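Local coordinates for protein (hdlp (histone deacetylase-like protein)) (Aquifex aeolicus, PDB 1C3P) that probably removes acetyl groups in a zinc-dependent reaction, as a bacterial homologue of the histone deacetylases, at residues A[194-199]-A[222-227]; A[256-261]-A[295-300]; A[270-275]-A[302-307]. One frame throughout, in Å; residues are numbered along the deposited sequence.

Contact 1 of 3, residues A[194-199]-A[222-227]; sequences PEYAFP and LPKGLN
Tyr196 reaches out of the loop 194-199 and lays its ring against the aliphatic chain of Lys224, with its hydroxyl on the backbone of Leu222. Followed outward, its CB already touches the lysine, lying 3.6 Å from Lys224 CE. The next atom, Tyr196 CG, has the same methylene at 3.5 Å. Beyond it Lys224 CG lies over the ring face, 3.6 Å from the centroid of the Tyr196 ring and only 9° off its normal, a CH-pi contact. Because the lysine is extended past CG and runs opposite to the tyrosine, its methylenes track the ring back toward CB; a long, flexible chain suits this place, since it covers an aromatic face and still carries its ammonium onward. At the tip, Tyr196 OH donates to Leu222 O over 2.8 Å, arriving 27° out of the carbonyl plane. Tyrosine fits because it offers a broad apolar face and a polar end on one rigid group.

The receiving segment is shaped by a type II turn from Pro223 to Leu226. Gly225 takes its third position with phi 71°, a conformation easiest for a residue without CB. Asn227 follows as N-cap of helix 228-245, its OD1 accepting from Glu230 N.

The contact joins the loops leaving two adjacent parallel strands, 185-192 and 217-222, at their C-terminal ends, where alpha/beta folds commonly place their active sites. Here the Tyr196 side chain lies about 8 Å from that of His170, one of the zinc-binding residues.

Contact 2 of 3, residues A[256-261]-A[295-300]; sequences GTDPLL and GGYHPY
Two successive backbone N-H groups, those of Thr257 and Asp258, converge on Gly295 O. The bond from Asp258 N spans 3.2 Å to Gly295 O and is moderately bent, at 144°; the one from Thr257 N is weak, its angle only 116°. The position of that carbonyl oxygen is strained in the model, and both geometries are therefore less certain. A looser polar link runs through a water, which lies 2.9 Å from Thr257 OG1 and accepts weakly from His298 N.

Asp258, which binds zinc in the metal-bound form of this protein, though no metal is present here, sends its carboxylate elsewhere for its bonds: OD1 pairs with Ala169 N and OD2 with His170 ND1. Across the contact it lies alongside Tyr297, both side chains pointing the same way with carboxylate and ring planes 39° apart. Asp258 OD2 stands 3.9 Å from Tyr297 CE1, at the ring edge. Packing is tight at Gly296, whose CA comes within 3.3 Å of Thr257 OG1; glycine suits the spot because it has no CB to stand in the hydroxyl's way. Threonine is equally apt, with a hydroxyl for the water and a methyl for the apolar interior.

The two segments continue from neighbouring parallel strands, 250-254 and 290-292. His298 is the N-cap residue of helix 299-314, and the Thr257 side chain rests on Leu302, Ala305 and Trp306 of that helix and on Phe275 of helix 272-286, so the turn that carries Asp258 is seated against both.

Contact 3 of 3, residues A[270-275]-A[302-307]; sequences LSNVAF and LARAWT
Asn272 and Arg304 meet because of how their chains turn. The asparagine CG stands beside its backbone N, opposite the carbonyl carbon (chi1 -68°), which sends the amide across to helix 299-314, while the arginine bends at chi3 (-48°) and brings its guanidinium back over the incoming oxygen. Asn272 OD1 therefore lies over one face of the guanidinium, 3.2 Å from Arg304 NH2, and the angle is too poor for a hydrogen bond. Amide and guanidinium planes stand 61° apart. The N-H groups of the arginine are directed elsewhere: NH1 bonds to Thr350 O, and NH2 makes a long, weak ion pair with Asp353, whose carboxylate also accepts from Asn272 N. A water bonds weakly to Arg304 NH2, at 3.1 Å.

These helices flank strand 290-292 in sequence: helix 272-286 belongs to a beta-alpha-beta crossover from strand 250-254 to strand 290-292, and helix 299-314 follows the second strand in the chain. Ser271 caps the start of the first, its OG accepting from Ala274 N at 3.0 Å, and serine is well suited to present an oxygen to such an N-terminus.

Ala305 allows the close approach, its CA only 5.4 Å from Asn272 CA. Its small methyl lies 3.9 Å from Asn272 ND2 and touches the phenyl ring one turn on, with Phe275 CD2 also 3.9 Å from Ala305 CB. The Phe275 ring turns its edge to Ala305 O and to the indole of Trp306, where Phe275 CZ comes within 4.2 Å of Trp306 CD1. The indole is held from elsewhere, NE1 bonded to Leu255 O and the ring meeting Phe124 edge-to-face.

How the contacts relate
Contacts 2 and 3 form one buried unit: their centres are 8 Å apart, their segments alternate along the chain, and both use helix 299-314. Leu261 N to Leu270 O, at 3.0 Å, is a probable hydrogen bond between them, and Gly256 O meets Phe275 CE1 at 3.3 Å. Contact 2 carries Asp258 of the zinc site, which is empty of metal in this model, whereas in contact 3 the Phe275 side chain is about 7 Å from that of Asp258. Contact 1 lies nearer the surface, its centre 15 Å from that of contact 2, with the Tyr196 side chain about 11 Å from that of Asp258. It touches contact 3 where Asn227 O packs against Leu270 CD2.

Contact 1 of 3, residues A[194-199]-A[222-227]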
ATOM      1  N   PRO A 194     -13.383   2.154 -10.616  1.00 14.59           N
ATOM      2  CA  PRO A 194     -12.745   3.049 -11.592  1.00 15.30           C
ATOM      3  C   PRO A 194     -13.843   3.876 -12.268  1.00 16.40           C
ATOM      4  O   PRO A 194     -13.555   4.832 -12.997  1.00 19.43           O
ATOM      5  CB  PRO A 194     -12.087   2.080 -12.590  1.00 18.33           C
ATOM      6  CG  PRO A 194     -12.102   0.738 -11.886  1.00 22.34           C
ATOM      7  CD  PRO A 194     -13.366   0.766 -11.116  1.00 19.22           C
ATOM      8  N   GLU A 195     -15.103   3.500 -12.059  1.00 20.57           N
ATOM      9  CA  GLU A 195     -16.184   4.292 -12.652  1.00 30.15           C
ATOM     10  C   GLU A 195     -16.156   5.675 -11.985  1.00 26.92           C
ATOM     11  O   GLU A 195     -16.627   6.653 -12.566  1.00 24.59           O
ATOM     12  CB  GLU A 195     -17.560   3.626 -12.466  1.00 31.91           C
ATOM     13  CG  GLU A 195     -18.248   3.863 -11.129  1.00 45.60           C
ATOM     14  CD  GLU A 195     -19.114   5.127 -11.076  1.00 34.45           C
ATOM     15  OE1 GLU A 195     -19.560   5.461  -9.962  1.00 43.98           O
ATOM     16  OE2 GLU A 195     -19.373   5.782 -12.117  1.00 38.39           O
ATOM     17  N   TYR A 196     -15.596   5.771 -10.774  1.00 18.16           N
ATOM     18  CA  TYR A 196     -15.520   7.079 -10.127  1.00 15.81           C
ATOM     19  C   TYR A 196     -14.171   7.463  -9.535  1.00 16.89           C
ATOM     20  O   TYR A 196     -13.993   8.606  -9.105  1.00 23.08           O
ATOM     21  CB  TYR A 196     -16.606   7.234  -9.055  1.00 20.01           C
ATOM     22  CG  TYR A 196     -16.421   6.385  -7.818  1.00 19.77           C
ATOM     23  CD1 TYR A 196     -15.603   6.811  -6.770  1.00 18.24           C
ATOM     24  CD2 TYR A 196     -17.047   5.143  -7.710  1.00 18.12           C
ATOM     25  CE1 TYR A 196     -15.409   6.021  -5.647  1.00 18.50           C
ATOM     26  CE2 TYR A 196     -16.863   4.334  -6.584  1.00 21.09           C
ATOM     27  CZ  TYR A 196     -16.044   4.776  -5.561  1.00 20.39           C
ATOM     28  OH  TYR A 196     -15.842   3.969  -4.464  1.00 16.20           O
ATOM     29  N   ALA A 197     -13.216   6.541  -9.520  1.00 17.52           N
ATOM     30  CA  ALA A 197     -11.908   6.874  -8.940  1.00 20.26           C
ATOM     31  C   ALA A 197     -10.701   6.418  -9.758  1.00 13.51           C
ATOM     32  O   ALA A 197     -10.777   5.479 -10.540  1.00 19.35           O
ATOM     33  CB  ALA A 197     -11.805   6.294  -7.517  1.00 20.74           C
ATOM     34  N   PHE A 198      -9.577   7.110  -9.555  1.00 18.01           N
ATOM     35  CA  PHE A 198      -8.329   6.777 -10.225  1.00 17.97           C
ATOM     36  C   PHE A 198      -8.135   5.288  -9.985  1.00 16.02           C
ATOM     37  O   PHE A 198      -8.417   4.800  -8.899  1.00 20.95           O
ATOM     38  CB  PHE A 198      -7.162   7.539  -9.577  1.00 20.38           C
ATOM     39  CG  PHE A 198      -5.827   7.297 -10.241  1.00 23.61           C
ATOM     40  CD1 PHE A 198      -5.425   8.076 -11.327  1.00 29.71           C
ATOM     41  CD2 PHE A 198      -4.991   6.261  -9.810  1.00 19.06           C
ATOM     42  CE1 PHE A 198      -4.214   7.833 -11.977  1.00 30.39           C
ATOM     43  CE2 PHE A 198      -3.775   6.005 -10.454  1.00 23.17           C
ATOM     44  CZ  PHE A 198      -3.385   6.801 -11.547  1.00 22.74           C
ATOM     45  N   PRO A 199      -7.565   4.566 -10.957  1.00 19.92           N
ATOM     46  CA  PRO A 199      -7.077   5.038 -12.261  1.00 23.54           C
ATOM     47  C   PRO A 199      -8.099   5.292 -13.374  1.00 30.97           C
ATOM     48  O   PRO A 199      -7.709   5.673 -14.483  1.00 23.25           O
ATOM     49  CB  PRO A 199      -6.074   3.955 -12.639  1.00 22.70           C
ATOM     50  CG  PRO A 199      -6.803   2.732 -12.197  1.00 23.16           C
ATOM     51  CD  PRO A 199      -7.270   3.131 -10.790  1.00 17.86           C
ATOM     52  N   LEU A 222     -15.635  -1.372  -5.557  1.00 19.70           N
ATOM     53  CA  LEU A 222     -16.619  -1.057  -4.530  1.00 21.62           C
ATOM     54  C   LEU A 222     -17.145   0.375  -4.620  1.00 19.68           C
ATOM     55  O   LEU A 222     -16.449   1.275  -5.080  1.00 18.07           O
ATOM     56  CB  LEU A 222     -16.008  -1.327  -3.160  1.00 16.46           C
ATOM     57  CG  LEU A 222     -15.668  -2.820  -3.038  1.00 18.65           C
ATOM     58  CD1 LEU A 222     -14.806  -3.073  -1.797  1.00 21.32           C
ATOM     59  CD2 LEU A 222     -16.956  -3.620  -2.978  1.00 19.98           C
ATOM     60  N   PRO A 223     -18.394   0.594  -4.180  1.00 19.37           N
ATOM     61  CA  PRO A 223     -19.071   1.898  -4.208  1.00 19.59           C
ATOM     62  C   PRO A 223     -18.681   2.966  -3.210  1.00 23.15           C
ATOM     63  O   PRO A 223     -18.014   2.707  -2.217  1.00 15.81           O
ATOM     64  CB  PRO A 223     -20.542   1.510  -4.043  1.00 20.08           C
ATOM     65  CG  PRO A 223     -20.431   0.393  -3.033  1.00 21.96           C
ATOM     66  CD  PRO A 223     -19.309  -0.444  -3.661  1.00 17.38           C
ATOM     67  N   LYS A 224     -19.125   4.184  -3.502  1.00 16.41           N
ATOM     68  CA  LYS A 224     -18.897   5.323  -2.625  1.00 16.11           C
ATOM     69  C   LYS A 224     -19.632   5.103  -1.294  1.00 15.77           C
ATOM     70  O   LYS A 224     -20.681   4.435  -1.242  1.00 21.07           O
ATOM     71  CB  LYS A 224     -19.450   6.590  -3.272  1.00 20.34           C
ATOM     72  CG  LYS A 224     -18.865   6.912  -4.646  1.00 19.33           C
ATOM     73  CD  LYS A 224     -19.521   8.173  -5.232  1.00 25.49           C
ATOM     74  CE  LYS A 224     -19.001   8.449  -6.650  1.00 24.14           C
ATOM     75  NZ  LYS A 224     -19.608   9.678  -7.244  1.00 34.08           N
ATOM     76  N   GLY A 225     -19.103   5.699  -0.230  1.00 20.77           N
ATOM     77  CA  GLY A 225     -19.731   5.576   1.073  1.00 20.30           C
ATOM     78  C   GLY A 225     -19.614   4.201   1.699  1.00 20.63           C
ATOM     79  O   GLY A 225     -20.369   3.877   2.606  1.00 20.66           O
ATOM     80  N   LEU A 226     -18.661   3.398   1.232  1.00 20.37           N
ATOM     81  CA  LEU A 226     -18.478   2.038   1.743  1.00 18.71           C
ATOM     82  C   LEU A 226     -18.333   2.005   3.272  1.00 19.84           C
ATOM     83  O   LEU A 226     -17.561   2.780   3.830  1.00 18.13           O
ATOM     84  CB  LEU A 226     -17.214   1.426   1.141  1.00 13.63           C
ATOM     85  CG  LEU A 226     -17.127  -0.090   1.305  1.00 18.44           C
ATOM     86  CD1 LEU A 226     -18.100  -0.707   0.301  1.00 18.09           C
ATOM     87  CD2 LEU A 226     -15.707  -0.594   1.026  1.00 17.96           C
ATOM     88  N   ASN A 227     -19.054   1.108   3.943  1.00 23.30           N
ATOM     89  CA  ASN A 227     -18.921   1.016   5.393  1.00 20.88           C
ATOM     90  C   ASN A 227     -18.122  -0.221   5.767  1.00 25.24           C
ATOM     91  O   ASN A 227     -17.762  -1.024   4.899  1.00 18.54           O
ATOM     92  CB  ASN A 227     -20.292   1.030   6.108  1.00 21.73           C
ATOM     93  CG  ASN A 227     -21.165  -0.162   5.755  1.00 20.47           C
ATOM     94  OD1 ASN A 227     -20.721  -1.313   5.789  1.00 23.80           O
ATOM     95  ND2 ASN A 227     -22.432   0.112   5.444  1.00 21.08           N
TER

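Contact 2 of 3, residues A[256-261]-A[295-300]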
ATOM      1  N   GLY A 256      -2.529   0.032   2.367  1.00 17.21           N
ATOM      2  CA  GLY A 256      -2.668   1.481   2.351  1.00 15.64           C
ATOM      3  C   GLY A 256      -3.785   1.891   3.302  1.00 17.31           C
ATOM      4  O   GLY A 256      -4.753   1.148   3.481  1.00 15.62           O
ATOM      5  N   THR A 257      -3.659   3.071   3.910  1.00 19.72           N
ATOM      6  CA  THR A 257      -4.673   3.538   4.849  1.00 19.88           C
ATOM      7  C   THR A 257      -5.703   4.456   4.209  1.00 20.58           C
ATOM      8  O   THR A 257      -6.581   4.975   4.893  1.00 14.59           O
ATOM      9  CB  THR A 257      -4.034   4.275   6.063  1.00 14.02           C
ATOM     10  OG1 THR A 257      -3.319   5.429   5.613  1.00 17.58           O
ATOM     11  CG2 THR A 257      -3.069   3.341   6.795  1.00 19.67           C
ATOM     12  N   ASP A 258      -5.624   4.647   2.895  1.00 16.56           N
ATOM     13  CA  ASP A 258      -6.605   5.506   2.263  1.00 16.39           C
ATOM     14  C   ASP A 258      -8.067   5.061   2.345  1.00 21.25           C
ATOM     15  O   ASP A 258      -8.953   5.842   2.024  1.00 22.52           O
ATOM     16  CB  ASP A 258      -6.215   5.859   0.817  1.00 18.38           C
ATOM     17  CG  ASP A 258      -5.856   4.658  -0.022  1.00 25.85           C
ATOM     18  OD1 ASP A 258      -6.059   3.515   0.435  1.00 22.32           O
ATOM     19  OD2 ASP A 258      -5.367   4.873  -1.158  1.00 18.12           O
ATOM     20  N   PRO A 259      -8.351   3.791   2.691  1.00 18.17           N
ATOM     21  CA  PRO A 259      -9.769   3.424   2.785  1.00 21.24           C
ATOM     22  C   PRO A 259     -10.511   4.057   3.986  1.00 20.88           C
ATOM     23  O   PRO A 259     -11.737   4.020   4.052  1.00 19.25           O
ATOM     24  CB  PRO A 259      -9.722   1.892   2.867  1.00 21.18           C
ATOM     25  CG  PRO A 259      -8.398   1.643   3.545  1.00 36.11           C
ATOM     26  CD  PRO A 259      -7.509   2.580   2.780  1.00 25.88           C
ATOM     27  N   LEU A 260      -9.773   4.654   4.917  1.00 18.75           N
ATOM     28  CA  LEU A 260     -10.382   5.263   6.098  1.00 22.16           C
ATOM     29  C   LEU A 260     -11.219   6.512   5.836  1.00 24.16           C
ATOM     30  O   LEU A 260     -10.939   7.317   4.936  1.00 21.69           O
ATOM     31  CB  LEU A 260      -9.301   5.602   7.141  1.00 20.35           C
ATOM     32  CG  LEU A 260      -8.442   4.429   7.626  1.00 21.82           C
ATOM     33  CD1 LEU A 260      -7.223   4.951   8.390  1.00 18.57           C
ATOM     34  CD2 LEU A 260      -9.274   3.492   8.460  1.00 19.18           C
ATOM     35  N   LEU A 261     -12.253   6.669   6.651  1.00 19.54           N
ATOM     36  CA  LEU A 261     -13.156   7.815   6.562  1.00 17.34           C
ATOM     37  C   LEU A 261     -12.422   9.156   6.498  1.00 18.11           C
ATOM     38  O   LEU A 261     -12.774  10.028   5.700  1.00 19.02           O
ATOM     39  CB  LEU A 261     -14.107   7.798   7.765  1.00 19.96           C
ATOM     40  CG  LEU A 261     -14.993   9.031   7.980  1.00 29.99           C
ATOM     41  CD1 LEU A 261     -15.817   9.293   6.737  1.00 33.66           C
ATOM     42  CD2 LEU A 261     -15.895   8.810   9.185  1.00 44.71           C
ATOM     43  N   GLY A 295      -0.871   3.540  -0.178  1.00 20.33           N
ATOM     44  CA  GLY A 295      -1.382   4.896  -0.190  1.00 20.14           C
ATOM     45  C   GLY A 295      -2.073   5.198   1.128  1.00 25.34           C
ATOM     46  O   GLY A 295      -2.652   4.313   1.755  1.00 28.89           O
ATOM     47  N   GLY A 296      -1.993   6.452   1.544  1.00 28.52           N
ATOM     48  CA  GLY A 296      -2.588   6.904   2.790  1.00 23.21           C
ATOM     49  C   GLY A 296      -2.132   8.340   2.771  1.00 26.34           C
ATOM     50  O   GLY A 296      -0.935   8.598   2.670  1.00 26.05           O
ATOM     51  N   TYR A 297      -3.063   9.281   2.879  1.00 22.61           N
ATOM     52  CA  TYR A 297      -2.688  10.675   2.752  1.00 22.58           C
ATOM     53  C   TYR A 297      -3.064  11.602   3.905  1.00 24.98           C
ATOM     54  O   TYR A 297      -2.820  12.804   3.823  1.00 26.51           O
ATOM     55  CB  TYR A 297      -3.254  11.198   1.424  1.00 23.68           C
ATOM     56  CG  TYR A 297      -2.955  10.261   0.253  1.00 25.14           C
ATOM     57  CD1 TYR A 297      -3.737   9.118   0.010  1.00 28.31           C
ATOM     58  CD2 TYR A 297      -1.849  10.481  -0.560  1.00 29.74           C
ATOM     59  CE1 TYR A 297      -3.408   8.219  -1.022  1.00 24.18           C
ATOM     60  CE2 TYR A 297      -1.516   9.593  -1.585  1.00 27.09           C
ATOM     61  CZ  TYR A 297      -2.287   8.474  -1.813  1.00 28.68           C
ATOM     62  OH  TYR A 297      -1.912   7.624  -2.838  1.00 28.17           O
ATOM     63  N   HIS A 298      -3.649  11.043   4.965  1.00 23.80           N
ATOM     64  CA  HIS A 298      -4.018  11.814   6.153  1.00 23.44           C
ATOM     65  C   HIS A 298      -3.043  11.357   7.233  1.00 23.11           C
ATOM     66  O   HIS A 298      -3.029  10.184   7.604  1.00 22.64           O
ATOM     67  CB  HIS A 298      -5.435  11.500   6.619  1.00 23.37           C
ATOM     68  CG  HIS A 298      -5.880  12.373   7.751  1.00 32.94           C
ATOM     69  ND1 HIS A 298      -6.532  13.572   7.561  1.00 38.29           N
ATOM     70  CD2 HIS A 298      -5.662  12.271   9.081  1.00 24.31           C
ATOM     71  CE1 HIS A 298      -6.699  14.171   8.726  1.00 26.60           C
ATOM     72  NE2 HIS A 298      -6.179  13.402   9.666  1.00 36.57           N
ATOM     73  N   PRO A 299      -2.225  12.282   7.763  1.00 21.07           N
ATOM     74  CA  PRO A 299      -1.239  11.949   8.794  1.00 26.62           C
ATOM     75  C   PRO A 299      -1.753  11.261  10.054  1.00 25.75           C
ATOM     76  O   PRO A 299      -1.136  10.316  10.549  1.00 24.36           O
ATOM     77  CB  PRO A 299      -0.580  13.305   9.081  1.00 28.95           C
ATOM     78  CG  PRO A 299      -1.708  14.281   8.797  1.00 35.16           C
ATOM     79  CD  PRO A 299      -2.160  13.723   7.459  1.00 27.42           C
ATOM     80  N   TYR A 300      -2.864  11.743  10.585  1.00 24.48           N
ATOM     81  CA  TYR A 300      -3.419  11.147  11.787  1.00 22.94           C
ATOM     82  C   TYR A 300      -3.936   9.744  11.516  1.00 22.80           C
ATOM     83  O   TYR A 300      -3.708   8.817  12.298  1.00 19.14           O
ATOM     84  CB  TYR A 300      -4.582  11.983  12.304  1.00 25.24           C
ATOM     85  CG  TYR A 300      -4.251  13.375  12.800  1.00 30.44           C
ATOM     86  CD1 TYR A 300      -3.023  13.980  12.537  1.00 26.01           C
ATOM     87  CD2 TYR A 300      -5.208  14.114  13.489  1.00 31.37           C
ATOM     88  CE1 TYR A 300      -2.766  15.289  12.944  1.00 29.66           C
ATOM     89  CE2 TYR A 300      -4.968  15.411  13.898  1.00 35.88           C
ATOM     90  CZ  TYR A 300      -3.749  15.995  13.620  1.00 38.44           C
ATOM     91  OH  TYR A 300      -3.543  17.297  13.991  1.00 33.41           O
TER
HETATM   92  O   HOH W   1      -4.858   7.874   5.527  1.00 27.25           O

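Contact 3 of 3, residues A[270-275]-A[302-307]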
ATOM      1  N   LEU A 270     -14.277   3.834   6.127  1.00 17.71           N
ATOM      2  CA  LEU A 270     -13.983   2.790   7.086  1.00 18.57           C
ATOM      3  C   LEU A 270     -13.368   3.289   8.399  1.00 22.83           C
ATOM      4  O   LEU A 270     -12.884   4.428   8.491  1.00 18.25           O
ATOM      5  CB  LEU A 270     -13.029   1.775   6.465  1.00 18.95           C
ATOM      6  CG  LEU A 270     -13.378   1.162   5.104  1.00 20.54           C
ATOM      7  CD1 LEU A 270     -12.430  -0.009   4.887  1.00 14.19           C
ATOM      8  CD2 LEU A 270     -14.831   0.684   5.063  1.00 19.05           C
ATOM      9  N   SER A 271     -13.390   2.406   9.396  1.00 20.95           N
ATOM     10  CA  SER A 271     -12.809   2.650  10.719  1.00 18.28           C
ATOM     11  C   SER A 271     -11.449   1.943  10.755  1.00 19.98           C
ATOM     12  O   SER A 271     -11.243   0.988   9.991  1.00 18.82           O
ATOM     13  CB  SER A 271     -13.685   2.036  11.816  1.00 18.73           C
ATOM     14  OG  SER A 271     -13.649   0.614  11.768  1.00 22.28           O
ATOM     15  N   ASN A 272     -10.542   2.385  11.638  1.00 16.17           N
ATOM     16  CA  ASN A 272      -9.202   1.777  11.782  1.00 20.70           C
ATOM     17  C   ASN A 272      -9.347   0.359  12.284  1.00 18.03           C
ATOM     18  O   ASN A 272      -8.485  -0.484  12.043  1.00 18.58           O
ATOM     19  CB  ASN A 272      -8.339   2.433  12.865  1.00 37.49           C
ATOM     20  CG  ASN A 272      -7.929   3.820  12.553  1.00 54.53           C
ATOM     21  OD1 ASN A 272      -7.395   4.509  13.430  1.00 45.61           O
ATOM     22  ND2 ASN A 272      -8.138   4.253  11.310  1.00 60.55           N
ATOM     23  N   VAL A 273     -10.396   0.129  13.070  1.00 19.57           N
ATOM     24  CA  VAL A 273     -10.632  -1.193  13.634  1.00 22.12           C
ATOM     25  C   VAL A 273     -11.073  -2.202  12.582  1.00 22.06           C
ATOM     26  O   VAL A 273     -10.741  -3.372  12.674  1.00 16.89           O
ATOM     27  CB  VAL A 273     -11.642  -1.115  14.787  1.00 26.91           C
ATOM     28  CG1 VAL A 273     -12.007  -2.503  15.261  1.00 39.69           C
ATOM     29  CG2 VAL A 273     -11.002  -0.351  15.952  1.00 34.73           C
ATOM     30  N   ALA A 274     -11.811  -1.753  11.573  1.00 21.79           N
ATOM     31  CA  ALA A 274     -12.201  -2.666  10.508  1.00 21.31           C
ATOM     32  C   ALA A 274     -10.943  -2.920   9.653  1.00 17.83           C
ATOM     33  O   ALA A 274     -10.760  -4.016   9.114  1.00 20.38           O
ATOM     34  CB  ALA A 274     -13.323  -2.044   9.663  1.00 18.95           C
ATOM     35  N   PHE A 275     -10.085  -1.900   9.535  1.00 16.01           N
ATOM     36  CA  PHE A 275      -8.834  -2.000   8.772  1.00 16.46           C
ATOM     37  C   PHE A 275      -7.995  -3.103   9.413  1.00 25.06           C
ATOM     38  O   PHE A 275      -7.423  -3.965   8.734  1.00 19.71           O
ATOM     39  CB  PHE A 275      -8.095  -0.656   8.838  1.00 24.56           C
ATOM     40  CG  PHE A 275      -6.731  -0.656   8.206  1.00 23.01           C
ATOM     41  CD1 PHE A 275      -6.572  -0.707   6.828  1.00 23.88           C
ATOM     42  CD2 PHE A 275      -5.599  -0.549   9.009  1.00 22.40           C
ATOM     43  CE1 PHE A 275      -5.298  -0.647   6.255  1.00 28.74           C
ATOM     44  CE2 PHE A 275      -4.321  -0.489   8.452  1.00 35.03           C
ATOM     45  CZ  PHE A 275      -4.173  -0.536   7.073  1.00 24.63           C
ATOM     46  N   LEU A 302      -3.190   7.695   9.036  1.00 23.19           N
ATOM     47  CA  LEU A 302      -2.072   6.837   8.712  1.00 20.66           C
ATOM     48  C   LEU A 302      -1.357   6.364   9.967  1.00 22.08           C
ATOM     49  O   LEU A 302      -1.192   5.171  10.177  1.00 20.43           O
ATOM     50  CB  LEU A 302      -1.112   7.605   7.792  1.00 23.31           C
ATOM     51  CG  LEU A 302       0.265   7.078   7.378  1.00 36.66           C
ATOM     52  CD1 LEU A 302       0.808   7.954   6.258  1.00 38.41           C
ATOM     53  CD2 LEU A 302       1.226   7.089   8.548  1.00 28.52           C
ATOM     54  N   ALA A 303      -0.950   7.309  10.812  1.00 19.58           N
ATOM     55  CA  ALA A 303      -0.219   6.963  12.022  1.00 19.77           C
ATOM     56  C   ALA A 303      -0.942   6.023  12.961  1.00 19.19           C
ATOM     57  O   ALA A 303      -0.359   5.048  13.439  1.00 22.51           O
ATOM     58  CB  ALA A 303       0.183   8.224  12.767  1.00 21.69           C
ATOM     59  N   ARG A 304      -2.209   6.297  13.247  1.00 20.12           N
ATOM     60  CA  ARG A 304      -2.921   5.437  14.170  1.00 18.04           C
ATOM     61  C   ARG A 304      -3.210   4.061  13.588  1.00 21.00           C
ATOM     62  O   ARG A 304      -3.084   3.050  14.280  1.00 19.45           O
ATOM     63  CB  ARG A 304      -4.249   6.091  14.620  1.00 21.09           C
ATOM     64  CG  ARG A 304      -4.135   7.425  15.389  1.00 24.34           C
ATOM     65  CD  ARG A 304      -5.520   7.825  15.954  1.00 27.09           C
ATOM     66  NE  ARG A 304      -6.540   7.702  14.924  1.00 45.73           N
ATOM     67  CZ  ARG A 304      -7.836   7.499  15.140  1.00 39.82           C
ATOM     68  NH1 ARG A 304      -8.325   7.389  16.377  1.00 28.40           N
ATOM     69  NH2 ARG A 304      -8.646   7.376  14.101  1.00 41.77           N
ATOM     70  N   ALA A 305      -3.585   4.015  12.311  1.00 19.93           N
ATOM     71  CA  ALA A 305      -3.921   2.742  11.686  1.00 18.70           C
ATOM     72  C   ALA A 305      -2.740   1.801  11.556  1.00 16.46           C
ATOM     73  O   ALA A 305      -2.850   0.618  11.880  1.00 19.49           O
ATOM     74  CB  ALA A 305      -4.587   2.986  10.299  1.00 18.26           C
ATOM     75  N   TRP A 306      -1.606   2.300  11.074  1.00 21.92           N
ATOM     76  CA  TRP A 306      -0.456   1.422  10.971  1.00 18.99           C
ATOM     77  C   TRP A 306       0.032   1.052  12.356  1.00 20.26           C
ATOM     78  O   TRP A 306       0.644   0.003  12.540  1.00 21.20           O
ATOM     79  CB  TRP A 306       0.672   2.053  10.157  1.00 17.96           C
ATOM     80  CG  TRP A 306       0.450   1.918   8.668  1.00 21.34           C
ATOM     81  CD1 TRP A 306      -0.377   1.034   8.043  1.00 19.88           C
ATOM     82  CD2 TRP A 306       1.117   2.644   7.633  1.00 16.55           C
ATOM     83  NE1 TRP A 306      -0.267   1.161   6.677  1.00 15.95           N
ATOM     84  CE2 TRP A 306       0.645   2.142   6.400  1.00 19.37           C
ATOM     85  CE3 TRP A 306       2.073   3.671   7.626  1.00 17.80           C
ATOM     86  CZ2 TRP A 306       1.097   2.636   5.169  1.00 24.85           C
ATOM     87  CZ3 TRP A 306       2.521   4.162   6.406  1.00 29.69           C
ATOM     88  CH2 TRP A 306       2.031   3.640   5.191  1.00 17.04           C
ATOM     89  N   THR A 307      -0.231   1.908  13.335  1.00 18.60           N
ATOM     90  CA  THR A 307       0.185   1.578  14.690  1.00 16.88           C
ATOM     91  C   THR A 307      -0.604   0.342  15.126  1.00 17.47           C
ATOM     92  O   THR A 307      -0.046  -0.554  15.753  1.00 18.94           O
ATOM     93  CB  THR A 307      -0.025   2.778  15.651  1.00 22.05           C
ATOM     94  OG1 THR A 307       0.972   3.771  15.368  1.00 21.58           O
ATOM     95  CG2 THR A 307       0.091   2.345  17.111  1.00 24.86           C
TER
HETATM   96  O   HOH W   2      -8.971   6.587  11.144  1.00 26.19           O